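Long-range contacts in OBG-type G domain-containing protein (Pyrococcus horikoshii, PDB 2E87), which binds GDP and is probably a GTP-binding protein of the Obg type, with a NOG1-like N-terminal helical domain: residues R24-F32 / R43-R51; N248-H259 / L281-V292. One frame throughout, in Å; residues are numbered along the deposited sequence.

Contact 1 of 2, residues R24-F32 / R43-R51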
loop_
_atom_site.group_PDB
_atom_site.type_symbol
_atom_site.label_atom_id
_atom_site.label_comp_id
_atom_site.label_asym_id
_atom_site.label_seq_id
_atom_site.Cartn_x
_atom_site.Cartn_y
_atom_site.Cartn_z
ATOM N N ARG A 24 -31.802 -14.959 4.864
ATOM C CA ARG A 24 -32.202 -14.866 3.468
ATOM C C ARG A 24 -32.827 -16.164 2.979
ATOM O O ARG A 24 -33.679 -16.158 2.091
ATOM C CB ARG A 24 -31.009 -14.515 2.577
ATOM C CG ARG A 24 -31.413 -14.044 1.191
ATOM C CD ARG A 24 -31.521 -12.526 1.127
ATOM N NE ARG A 24 -30.323 -11.915 0.549
ATOM C CZ ARG A 24 -29.631 -10.933 1.119
ATOM N NH1 ARG A 24 -30.014 -10.442 2.293
ATOM N NH2 ARG A 24 -28.553 -10.439 0.518
ATOM N N ALA A 25 -32.397 -17.276 3.556
ATOM C CA ALA A 25 -32.925 -18.571 3.166
ATOM C C ALA A 25 -34.334 -18.723 3.740
ATOM O O ALA A 25 -35.218 -19.287 3.116
ATOM C CB ALA A 25 -32.011 -19.686 3.669
ATOM N N GLU A 26 -34.526 -18.203 4.940
ATOM C CA GLU A 26 -35.813 -18.253 5.599
ATOM C C GLU A 26 -36.829 -17.474 4.751
ATOM O O GLU A 26 -37.914 -17.971 4.431
ATOM C CB GLU A 26 -35.660 -17.641 6.990
ATOM C CG GLU A 26 -36.924 -17.518 7.809
ATOM C CD GLU A 26 -36.620 -17.061 9.222
ATOM O OE1 GLU A 26 -36.038 -15.969 9.382
ATOM O OE2 GLU A 26 -36.945 -17.797 10.175
ATOM N N LYS A 27 -36.452 -16.261 4.365
ATOM C CA LYS A 27 -37.312 -15.398 3.571
ATOM C C LYS A 27 -37.682 -16.018 2.235
ATOM O O LYS A 27 -38.842 -15.993 1.841
ATOM C CB LYS A 27 -36.622 -14.047 3.353
ATOM C CG LYS A 27 -37.406 -13.037 2.529
ATOM C CD LYS A 27 -36.746 -11.663 2.613
ATOM C CE LYS A 27 -37.375 -10.663 1.657
ATOM N NZ LYS A 27 -36.805 -9.288 1.823
ATOM N N ALA A 28 -36.704 -16.589 1.544
ATOM C CA ALA A 28 -36.965 -17.194 0.244
ATOM C C ALA A 28 -37.848 -18.423 0.309
ATOM O O ALA A 28 -38.585 -18.690 -0.635
ATOM C CB ALA A 28 -35.662 -17.552 -0.446
ATOM N N ALA A 29 -37.785 -19.171 1.408
ATOM C CA ALA A 29 -38.578 -20.390 1.530
ATOM C C ALA A 29 -40.067 -20.173 1.807
ATOM O O ALA A 29 -40.911 -20.937 1.305
ATOM C CB ALA A 29 -37.982 -21.298 2.603
ATOM N N SER A 30 -40.400 -19.143 2.585
ATOM C CA SER A 30 -41.803 -18.895 2.907
ATOM C C SER A 30 -42.571 -18.289 1.746
ATOM O O SER A 30 -43.772 -18.504 1.633
ATOM C CB SER A 30 -41.939 -17.981 4.121
ATOM O OG SER A 30 -41.465 -16.683 3.817
ATOM N N SER A 31 -41.887 -17.535 0.886
ATOM C CA SER A 31 -42.560 -16.923 -0.255
ATOM C C SER A 31 -42.393 -17.737 -1.539
ATOM O O SER A 31 -42.630 -17.242 -2.638
ATOM C CB SER A 31 -42.047 -15.498 -0.472
ATOM O OG SER A 31 -40.720 -15.511 -0.954
ATOM N N PHE A 32 -41.988 -18.991 -1.386
ATOM C CA PHE A 32 -41.798 -19.905 -2.507
ATOM C C PHE A 32 -43.086 -20.706 -2.607
ATOM O O PHE A 32 -43.678 -21.042 -1.583
ATOM C CB PHE A 32 -40.612 -20.832 -2.212
ATOM C CG PHE A 32 -40.316 -21.837 -3.297
ATOM C CD1 PHE A 32 -40.127 -21.433 -4.615
ATOM C CD2 PHE A 32 -40.173 -23.186 -2.989
ATOM C CE1 PHE A 32 -39.798 -22.361 -5.602
ATOM C CE2 PHE A 32 -39.843 -24.118 -3.969
ATOM C CZ PHE A 32 -39.655 -23.706 -5.274
ATOM N N ARG A 43 -39.264 -30.938 -0.045
ATOM C CA ARG A 43 -38.015 -31.230 -0.731
ATOM C C ARG A 43 -37.535 -30.079 -1.623
ATOM O O ARG A 43 -36.339 -29.796 -1.682
ATOM C CB ARG A 43 -38.167 -32.524 -1.546
ATOM C CG ARG A 43 -36.930 -32.940 -2.345
ATOM C CD ARG A 43 -37.036 -34.381 -2.856
ATOM N NE ARG A 43 -38.118 -34.576 -3.823
ATOM C CZ ARG A 43 -38.916 -35.643 -3.851
ATOM N NH1 ARG A 43 -38.765 -36.624 -2.964
ATOM N NH2 ARG A 43 -39.880 -35.726 -4.758
ATOM N N LEU A 44 -38.454 -29.410 -2.312
ATOM C CA LEU A 44 -38.074 -28.291 -3.173
ATOM C C LEU A 44 -37.773 -27.059 -2.336
ATOM O O LEU A 44 -37.097 -26.143 -2.789
ATOM C CB LEU A 44 -39.191 -27.941 -4.160
ATOM C CG LEU A 44 -39.670 -29.019 -5.133
ATOM C CD1 LEU A 44 -40.771 -28.443 -6.013
ATOM C CD2 LEU A 44 -38.508 -29.506 -5.979
ATOM N N ARG A 45 -38.303 -27.020 -1.125
ATOM C CA ARG A 45 -38.061 -25.883 -0.256
ATOM C C ARG A 45 -36.676 -26.023 0.346
ATOM O O ARG A 45 -35.909 -25.062 0.390
ATOM C CB ARG A 45 -39.101 -25.808 0.878
ATOM C CG ARG A 45 -40.322 -24.987 0.544
ATOM C CD ARG A 45 -41.008 -24.434 1.786
ATOM N NE ARG A 45 -42.232 -23.718 1.433
ATOM C CZ ARG A 45 -43.410 -24.306 1.243
ATOM N NH1 ARG A 45 -43.527 -25.622 1.383
ATOM N NH2 ARG A 45 -44.467 -23.584 0.896
ATOM N N GLU A 46 -36.379 -27.233 0.813
ATOM C CA GLU A 46 -35.102 -27.534 1.423
ATOM C C GLU A 46 -33.988 -27.320 0.406
ATOM O O GLU A 46 -32.920 -26.820 0.748
ATOM C CB GLU A 46 -35.121 -28.963 1.949
ATOM C CG GLU A 46 -36.186 -29.170 3.015
ATOM C CD GLU A 46 -35.871 -28.450 4.318
ATOM O OE1 GLU A 46 -35.236 -27.383 4.281
ATOM O OE2 GLU A 46 -36.277 -28.939 5.389
ATOM N N GLU A 47 -34.251 -27.684 -0.846
ATOM C CA GLU A 47 -33.280 -27.478 -1.917
ATOM C C GLU A 47 -33.068 -25.981 -2.110
ATOM O O GLU A 47 -31.935 -25.524 -2.297
ATOM C CB GLU A 47 -33.782 -28.069 -3.234
ATOM C CG GLU A 47 -33.582 -29.551 -3.358
ATOM C CD GLU A 47 -34.273 -30.129 -4.578
ATOM O OE1 GLU A 47 -34.071 -29.602 -5.701
ATOM O OE2 GLU A 47 -35.012 -31.116 -4.406
ATOM N N LEU A 48 -34.159 -25.220 -2.066
ATOM C CA LEU A 48 -34.068 -23.782 -2.241
ATOM C C LEU A 48 -33.238 -23.197 -1.111
ATOM O O LEU A 48 -32.403 -22.334 -1.340
ATOM C CB LEU A 48 -35.459 -23.139 -2.251
ATOM C CG LEU A 48 -35.476 -21.606 -2.300
ATOM C CD1 LEU A 48 -34.815 -21.084 -3.581
ATOM C CD2 LEU A 48 -36.902 -21.129 -2.218
ATOM N N ARG A 49 -33.469 -23.667 0.112
ATOM C CA ARG A 49 -32.718 -23.163 1.250
ATOM C C ARG A 49 -31.235 -23.441 1.069
ATOM O O ARG A 49 -30.403 -22.550 1.262
ATOM C CB ARG A 49 -33.181 -23.813 2.548
ATOM C CG ARG A 49 -34.532 -23.376 3.041
ATOM C CD ARG A 49 -34.711 -23.813 4.494
ATOM N NE ARG A 49 -35.965 -23.335 5.072
ATOM C CZ ARG A 49 -37.151 -23.877 4.832
ATOM N NH1 ARG A 49 -37.246 -24.928 4.032
ATOM N NH2 ARG A 49 -38.244 -23.353 5.372
ATOM N N VAL A 50 -30.898 -24.674 0.698
ATOM C CA VAL A 50 -29.496 -25.030 0.512
ATOM C C VAL A 50 -28.816 -24.143 -0.527
ATOM O O VAL A 50 -27.669 -23.745 -0.351
ATOM C CB VAL A 50 -29.351 -26.507 0.111
ATOM C CG1 VAL A 50 -27.946 -26.776 -0.387
ATOM C CG2 VAL A 50 -29.653 -27.384 1.302
ATOM N N ARG A 51 -29.529 -23.810 -1.597
ATOM C CA ARG A 51 -28.957 -22.968 -2.640
ATOM C C ARG A 51 -28.834 -21.516 -2.224
ATOM O O ARG A 51 -27.872 -20.847 -2.587
ATOM C CB ARG A 51 -29.791 -23.032 -3.924
ATOM C CG ARG A 51 -29.862 -24.392 -4.566
ATOM C CD ARG A 51 -30.036 -24.244 -6.065
ATOM N NE ARG A 51 -30.393 -25.507 -6.702
ATOM C CZ ARG A 51 -31.620 -26.023 -6.696
ATOM N NH1 ARG A 51 -32.612 -25.376 -6.087
ATOM N NH2 ARG A 51 -31.854 -27.183 -7.299
#

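Contact 2 of 2, residues N248-H259 / L281-V292. With GDP (guanosine-5'-diphosphate), chain F.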
loop_
_atom_site.group_PDB
_atom_site.type_symbol
_atom_site.label_atom_id
_atom_site.label_comp_id
_atom_site.label_asym_id
_atom_site.label_seq_id
_atom_site.Cartn_x
_atom_site.Cartn_y
_atom_site.Cartn_z
ATOM N N ASN A 248 13.713 8.211 -7.171
ATOM C CA ASN A 248 14.475 8.034 -8.409
ATOM C C ASN A 248 15.740 8.872 -8.317
ATOM O O ASN A 248 16.624 8.788 -9.164
ATOM C CB ASN A 248 13.632 8.481 -9.599
ATOM C CG ASN A 248 12.311 7.752 -9.669
ATOM O OD1 ASN A 248 12.272 6.562 -9.963
ATOM N ND2 ASN A 248 11.220 8.451 -9.375
ATOM N N LEU A 249 15.801 9.691 -7.273
ATOM C CA LEU A 249 16.931 10.566 -7.010
ATOM C C LEU A 249 16.916 10.973 -5.540
ATOM O O LEU A 249 15.879 11.311 -4.981
ATOM C CB LEU A 249 16.880 11.832 -7.866
ATOM C CG LEU A 249 17.929 12.878 -7.458
ATOM C CD1 LEU A 249 19.327 12.338 -7.725
ATOM C CD2 LEU A 249 17.714 14.153 -8.235
ATOM N N ILE A 250 18.078 10.936 -4.922
ATOM C CA ILE A 250 18.181 11.311 -3.538
ATOM C C ILE A 250 19.026 12.559 -3.382
ATOM O O ILE A 250 20.153 12.607 -3.862
ATOM C CB ILE A 250 18.810 10.176 -2.713
ATOM C CG1 ILE A 250 17.790 9.042 -2.534
ATOM C CG2 ILE A 250 19.280 10.706 -1.380
ATOM C CD1 ILE A 250 18.292 7.905 -1.688
ATOM N N ILE A 251 18.455 13.576 -2.744
ATOM C CA ILE A 251 19.164 14.822 -2.464
ATOM C C ILE A 251 19.573 14.748 -1.000
ATOM O O ILE A 251 18.729 14.607 -0.120
ATOM C CB ILE A 251 18.285 16.080 -2.628
ATOM C CG1 ILE A 251 18.036 16.381 -4.108
ATOM C CG2 ILE A 251 18.993 17.275 -2.009
ATOM C CD1 ILE A 251 17.073 17.538 -4.338
ATOM N N TYR A 252 20.868 14.824 -0.737
ATOM C CA TYR A 252 21.343 14.758 0.632
ATOM C C TYR A 252 21.855 16.125 1.048
ATOM O O TYR A 252 22.803 16.643 0.455
ATOM C CB TYR A 252 22.471 13.743 0.774
ATOM C CG TYR A 252 22.691 13.375 2.210
ATOM C CD1 TYR A 252 22.045 12.273 2.761
ATOM C CD2 TYR A 252 23.453 14.187 3.051
ATOM C CE1 TYR A 252 22.137 11.990 4.121
ATOM C CE2 TYR A 252 23.554 13.910 4.408
ATOM C CZ TYR A 252 22.889 12.805 4.937
ATOM O OH TYR A 252 22.963 12.510 6.277
ATOM N N ILE A 253 21.228 16.697 2.069
ATOM C CA ILE A 253 21.620 18.006 2.551
ATOM C C ILE A 253 22.520 17.962 3.785
ATOM O O ILE A 253 22.190 17.312 4.779
ATOM C CB ILE A 253 20.400 18.864 2.933
ATOM C CG1 ILE A 253 19.411 18.954 1.766
ATOM C CG2 ILE A 253 20.871 20.248 3.347
ATOM C CD1 ILE A 253 18.152 19.754 2.087
ATOM N N PHE A 254 23.652 18.658 3.695
ATOM C CA PHE A 254 24.607 18.807 4.796
ATOM C C PHE A 254 24.422 20.239 5.311
ATOM O O PHE A 254 24.068 21.129 4.539
ATOM C CB PHE A 254 26.060 18.707 4.319
ATOM C CG PHE A 254 26.542 17.312 4.067
ATOM C CD1 PHE A 254 26.599 16.807 2.771
ATOM C CD2 PHE A 254 26.982 16.515 5.120
ATOM C CE1 PHE A 254 27.093 15.532 2.530
ATOM C CE2 PHE A 254 27.475 15.245 4.895
ATOM C CZ PHE A 254 27.533 14.748 3.598
ATOM N N ASP A 255 24.667 20.456 6.602
ATOM C CA ASP A 255 24.589 21.790 7.203
ATOM C C ASP A 255 25.959 22.070 7.822
ATOM O O ASP A 255 26.200 21.768 8.988
ATOM C CB ASP A 255 23.503 21.855 8.288
ATOM C CG ASP A 255 23.549 23.165 9.084
ATOM O OD1 ASP A 255 24.266 24.097 8.652
ATOM O OD2 ASP A 255 22.871 23.270 10.136
ATOM N N PRO A 256 26.874 22.652 7.044
ATOM C CA PRO A 256 28.230 22.959 7.523
ATOM C C PRO A 256 28.312 23.867 8.748
ATOM O O PRO A 256 29.322 23.884 9.435
ATOM C CB PRO A 256 28.895 23.592 6.302
ATOM C CG PRO A 256 28.145 23.018 5.157
ATOM C CD PRO A 256 26.722 23.049 5.636
ATOM N N SER A 257 27.252 24.620 9.011
ATOM C CA SER A 257 27.212 25.535 10.146
ATOM C C SER A 257 27.014 24.777 11.468
ATOM O O SER A 257 27.367 25.264 12.547
ATOM C CB SER A 257 26.055 26.514 9.971
ATOM O OG SER A 257 24.851 25.947 10.480
ATOM N N GLU A 258 26.428 23.592 11.361
ATOM C CA GLU A 258 26.137 22.737 12.499
ATOM C C GLU A 258 25.041 23.350 13.362
ATOM O O GLU A 258 24.791 22.890 14.472
ATOM C CB GLU A 258 27.410 22.449 13.314
ATOM C CG GLU A 258 28.472 21.686 12.508
ATOM C CD GLU A 258 29.765 21.405 13.276
ATOM O OE1 GLU A 258 29.907 21.872 14.415
ATOM O OE2 GLU A 258 30.647 20.712 12.731
ATOM N N HIS A 259 24.366 24.376 12.848
ATOM C CA HIS A 259 23.285 24.990 13.621
ATOM C C HIS A 259 22.135 24.006 13.760
ATOM O O HIS A 259 21.297 24.140 14.649
ATOM C CB HIS A 259 22.808 26.282 12.966
ATOM C CG HIS A 259 23.848 27.360 12.949
ATOM N ND1 HIS A 259 23.725 28.503 12.190
ATOM C CD2 HIS A 259 25.042 27.454 13.579
ATOM C CE1 HIS A 259 24.801 29.251 12.350
ATOM N NE2 HIS A 259 25.616 28.637 13.186
ATOM N N LEU A 281 20.400 4.277 -6.604
ATOM C CA LEU A 281 19.768 5.538 -6.937
ATOM C C LEU A 281 20.823 6.638 -6.995
ATOM O O LEU A 281 21.752 6.670 -6.186
ATOM C CB LEU A 281 18.719 5.926 -5.890
ATOM C CG LEU A 281 17.501 5.040 -5.602
ATOM C CD1 LEU A 281 16.694 5.693 -4.503
ATOM C CD2 LEU A 281 16.636 4.852 -6.852
ATOM N N PRO A 282 20.705 7.543 -7.972
ATOM C CA PRO A 282 21.677 8.642 -8.069
ATOM C C PRO A 282 21.504 9.605 -6.895
ATOM O O PRO A 282 20.390 9.773 -6.376
ATOM C CB PRO A 282 21.329 9.307 -9.403
ATOM C CG PRO A 282 19.855 8.929 -9.607
ATOM C CD PRO A 282 19.817 7.506 -9.146
ATOM N N PHE A 283 22.612 10.222 -6.483
ATOM C CA PHE A 283 22.637 11.194 -5.384
ATOM C C PHE A 283 23.061 12.587 -5.856
ATOM O O PHE A 283 23.853 12.750 -6.791
ATOM C CB PHE A 283 23.601 10.763 -4.273
ATOM C CG PHE A 283 23.017 9.799 -3.277
ATOM C CD1 PHE A 283 22.717 8.489 -3.639
ATOM C CD2 PHE A 283 22.804 10.193 -1.964
ATOM C CE1 PHE A 283 22.212 7.578 -2.700
ATOM C CE2 PHE A 283 22.301 9.301 -1.020
ATOM C CZ PHE A 283 22.005 7.986 -1.388
ATOM N N LEU A 284 22.503 13.590 -5.190
ATOM C CA LEU A 284 22.791 14.986 -5.456
ATOM C C LEU A 284 23.040 15.585 -4.081
ATOM O O LEU A 284 22.117 15.735 -3.277
ATOM C CB LEU A 284 21.596 15.675 -6.110
ATOM C CG LEU A 284 21.761 17.194 -6.266
ATOM C CD1 LEU A 284 22.971 17.491 -7.156
ATOM C CD2 LEU A 284 20.492 17.797 -6.862
ATOM N N VAL A 285 24.298 15.888 -3.799
ATOM C CA VAL A 285 24.669 16.466 -2.519
ATOM C C VAL A 285 24.519 17.982 -2.553
ATOM O O VAL A 285 24.990 18.658 -3.470
ATOM C CB VAL A 285 26.120 16.134 -2.167
ATOM C CG1 VAL A 285 26.462 16.738 -0.826
ATOM C CG2 VAL A 285 26.329 14.619 -2.166
ATOM N N VAL A 286 23.841 18.512 -1.551
ATOM C CA VAL A 286 23.637 19.934 -1.444
ATOM C C VAL A 286 24.245 20.383 -0.118
ATOM O O VAL A 286 24.054 19.728 0.914
ATOM C CB VAL A 286 22.123 20.270 -1.470
ATOM C CG1 VAL A 286 21.875 21.607 -0.822
ATOM C CG2 VAL A 286 21.613 20.310 -2.913
ATOM N N ILE A 287 24.998 21.479 -0.150
ATOM C CA ILE A 287 25.605 22.044 1.059
ATOM C C ILE A 287 24.784 23.298 1.385
ATOM O O ILE A 287 24.950 24.347 0.755
ATOM C CB ILE A 287 27.077 22.415 0.805
ATOM C CG1 ILE A 287 27.835 21.171 0.358
ATOM C CG2 ILE A 287 27.703 22.984 2.053
ATOM C CD1 ILE A 287 29.336 21.357 0.264
ATOM N N ASN A 288 23.890 23.172 2.363
ATOM C CA ASN A 288 22.981 24.250 2.752
ATOM C C ASN A 288 23.536 25.218 3.780
ATOM O O ASN A 288 24.658 25.062 4.242
ATOM C CB ASN A 288 21.677 23.638 3.269
ATOM C CG ASN A 288 20.510 24.618 3.246
ATOM O OD1 ASN A 288 20.346 25.401 2.304
ATOM N ND2 ASN A 288 19.676 24.555 4.273
ATOM N N LYS A 289 22.733 26.217 4.141
ATOM C CA LYS A 289 23.150 27.236 5.108
ATOM C C LYS A 289 24.452 27.965 4.709
ATOM O O LYS A 289 25.234 28.341 5.577
ATOM C CB LYS A 289 23.349 26.621 6.509
ATOM C CG LYS A 289 22.109 26.528 7.388
ATOM C CD LYS A 289 21.367 25.230 7.185
ATOM C CE LYS A 289 20.200 25.117 8.163
ATOM N NZ LYS A 289 20.639 24.894 9.569
ATOM N N ILE A 290 24.697 28.164 3.417
ATOM C CA ILE A 290 25.920 28.860 3.021
ATOM C C ILE A 290 25.902 30.330 3.456
ATOM O O ILE A 290 26.951 30.969 3.541
ATOM C CB ILE A 290 26.147 28.817 1.497
ATOM C CG1 ILE A 290 24.961 29.454 0.768
ATOM C CG2 ILE A 290 26.372 27.396 1.049
ATOM C CD1 ILE A 290 25.119 29.467 -0.732
ATOM N N ASP A 291 24.710 30.856 3.734
ATOM C CA ASP A 291 24.545 32.249 4.151
ATOM C C ASP A 291 24.994 32.512 5.592
ATOM O O ASP A 291 25.179 33.662 5.993
ATOM C CB ASP A 291 23.077 32.670 4.000
ATOM C CG ASP A 291 22.139 31.840 4.869
ATOM O OD1 ASP A 291 22.117 30.606 4.699
ATOM O OD2 ASP A 291 21.426 32.415 5.719
ATOM N N VAL A 292 25.168 31.446 6.366
ATOM C CA VAL A 292 25.570 31.579 7.762
ATOM C C VAL A 292 26.699 30.607 8.110
ATOM O O VAL A 292 27.214 30.608 9.225
ATOM C CB VAL A 292 24.355 31.332 8.702
ATOM C CG1 VAL A 292 24.738 31.579 10.139
ATOM C CG2 VAL A 292 23.210 32.256 8.322
HETATM P PB GDP F . 14.383 19.853 8.283
HETATM O O1B GDP F . 14.123 19.458 9.724
HETATM O O2B GDP F . 15.717 19.148 7.696
HETATM O O3B GDP F . 13.175 19.979 7.348
HETATM O O3A GDP F . 14.862 21.365 8.436
HETATM P PA GDP F . 14.054 22.732 8.130
HETATM O O1A GDP F . 13.654 22.818 6.699
HETATM O O2A GDP F . 12.753 22.795 9.093
HETATM O "O5'" GDP F . 15.069 23.934 8.464
HETATM C "C5'" GDP F . 15.418 23.864 9.860
HETATM C "C4'" GDP F . 15.776 25.269 10.379
HETATM O "O4'" GDP F . 16.877 25.829 9.567
HETATM C "C3'" GDP F . 14.662 26.309 10.244
HETATM O "O3'" GDP F . 14.230 27.255 11.226
HETATM C "C2'" GDP F . 14.878 26.850 8.817
HETATM O "O2'" GDP F . 14.338 28.185 8.774
HETATM C "C1'" GDP F . 16.380 27.039 8.875
HETATM N N9 GDP F . 16.999 27.113 7.544
HETATM C C8 GDP F . 16.670 26.388 6.427
HETATM N N7 GDP F . 17.439 26.725 5.426
HETATM C C5 GDP F . 18.310 27.681 5.834
HETATM C C6 GDP F . 19.368 28.426 5.201
HETATM O O6 GDP F . 19.645 28.249 4.019
HETATM N N1 GDP F . 20.061 29.343 5.958
HETATM C C2 GDP F . 19.748 29.545 7.299
HETATM N N2 GDP F . 20.454 30.464 8.027
HETATM N N3 GDP F . 18.772 28.868 7.888
HETATM C C4 GDP F . 18.038 27.938 7.204
#

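Contact 1 of 2, residues R24-F32 / R43-R51
L48 and F32 meet at the apolar centre: the CD2 branch of the leucine lies over one face of the phenyl ring, a CH-pi contact 4.1 Å from the ring centroid and 27° off its normal. With CG of F32 anti to the backbone N (chi1 180°), the ring reaches out from just beyond the end of helix 14-30 onto helix 38-67, where CE2 lies 3.9 Å from CB of L44 and CG of R45 meets the phenyl edge. The same L48 CD2 touches CB of A28 at 4.2 Å. Alanines A25, A28 and A29 face helix 38-67, and the CA atoms of A25 and R49 come to 5.0 Å. Further out, the guanidinium of R49 lies flat over A29, whose CB sits 3.5 Å from CZ of R49. At the polar edge, R45 NE donates to A29 O at 3.1 Å; the oxygen lies in the guanidinium plane, while the donor is tilted 33° from the carbonyl plane. This bond takes up a carbonyl near the helix C-terminus. Helices 14-30 and 38-67 form a roughly antiparallel helical hairpin in the NOG1-type N-terminal domain, with helix 122-142 against A25 and R49 and helix 88-117 against V50.

Contact 2 of 2, residues N248-H259 / L281-V292
I250 to F254 pair in parallel register with F283 to I287, six backbone hydrogen bonds running from I250 N to P282 O through to N288 N to F254 O, with the strand axes 4.7 Å apart. On one face of the sheet, CB of I250 stands 3.9 Å from the F283 ring centroid, almost on the ring normal, and CG1 of V285 meets the F254 ring at its edge, 3.6 Å from CD1. On the other face I251 lies beside L284, its CG1 4.0 Å from CD2 of the leucine, and reaches V286. Past the strand ends, K289 NZ makes a salt bridge with D255 OD2 at 2.8 Å, approaching from above the carboxylate plane. The other oxygen, OD1, takes both OG and N of S257, the latter closing an Asx turn; bonds to both oxygens, with C260 N a further donor to OD2, hold the carboxylate's rotation. D291 grips the guanine edge: OD1 accepts from GDP N1 at 2.7 Å, nearly straight at 173°, and OD2 from N2 at 3.2 Å. N288 is held through A317 N and V178 O beside the base. N288-K289-I290-D291 is the NKxD motif that gives P-loop GTPases their guanine specificity, here following the second strand of a beta-alpha-beta crossover.

How the contacts relate
Contact 1 and contact 2 lie at opposite ends of an elongated chain, their centres 72 Å apart and their nearest atoms about 45 Å apart, on opposite sides of the chain's centre. They come in series: contact 1 closes within the N-terminal helical domain before contact 2 opens in the G domain, and they share no helix or strand. Contact 1 joins helices 14-30 and 38-67 across a short connection. Contact 2 pairs the neighbouring parallel strands 249-254 and 283-287 of the mixed sheet, which helix 264-277 links along the chain. Only contact 2 touches the nucleotide; contact 1 is a helix-helix contact of the helical domain, remote from the GDP pocket.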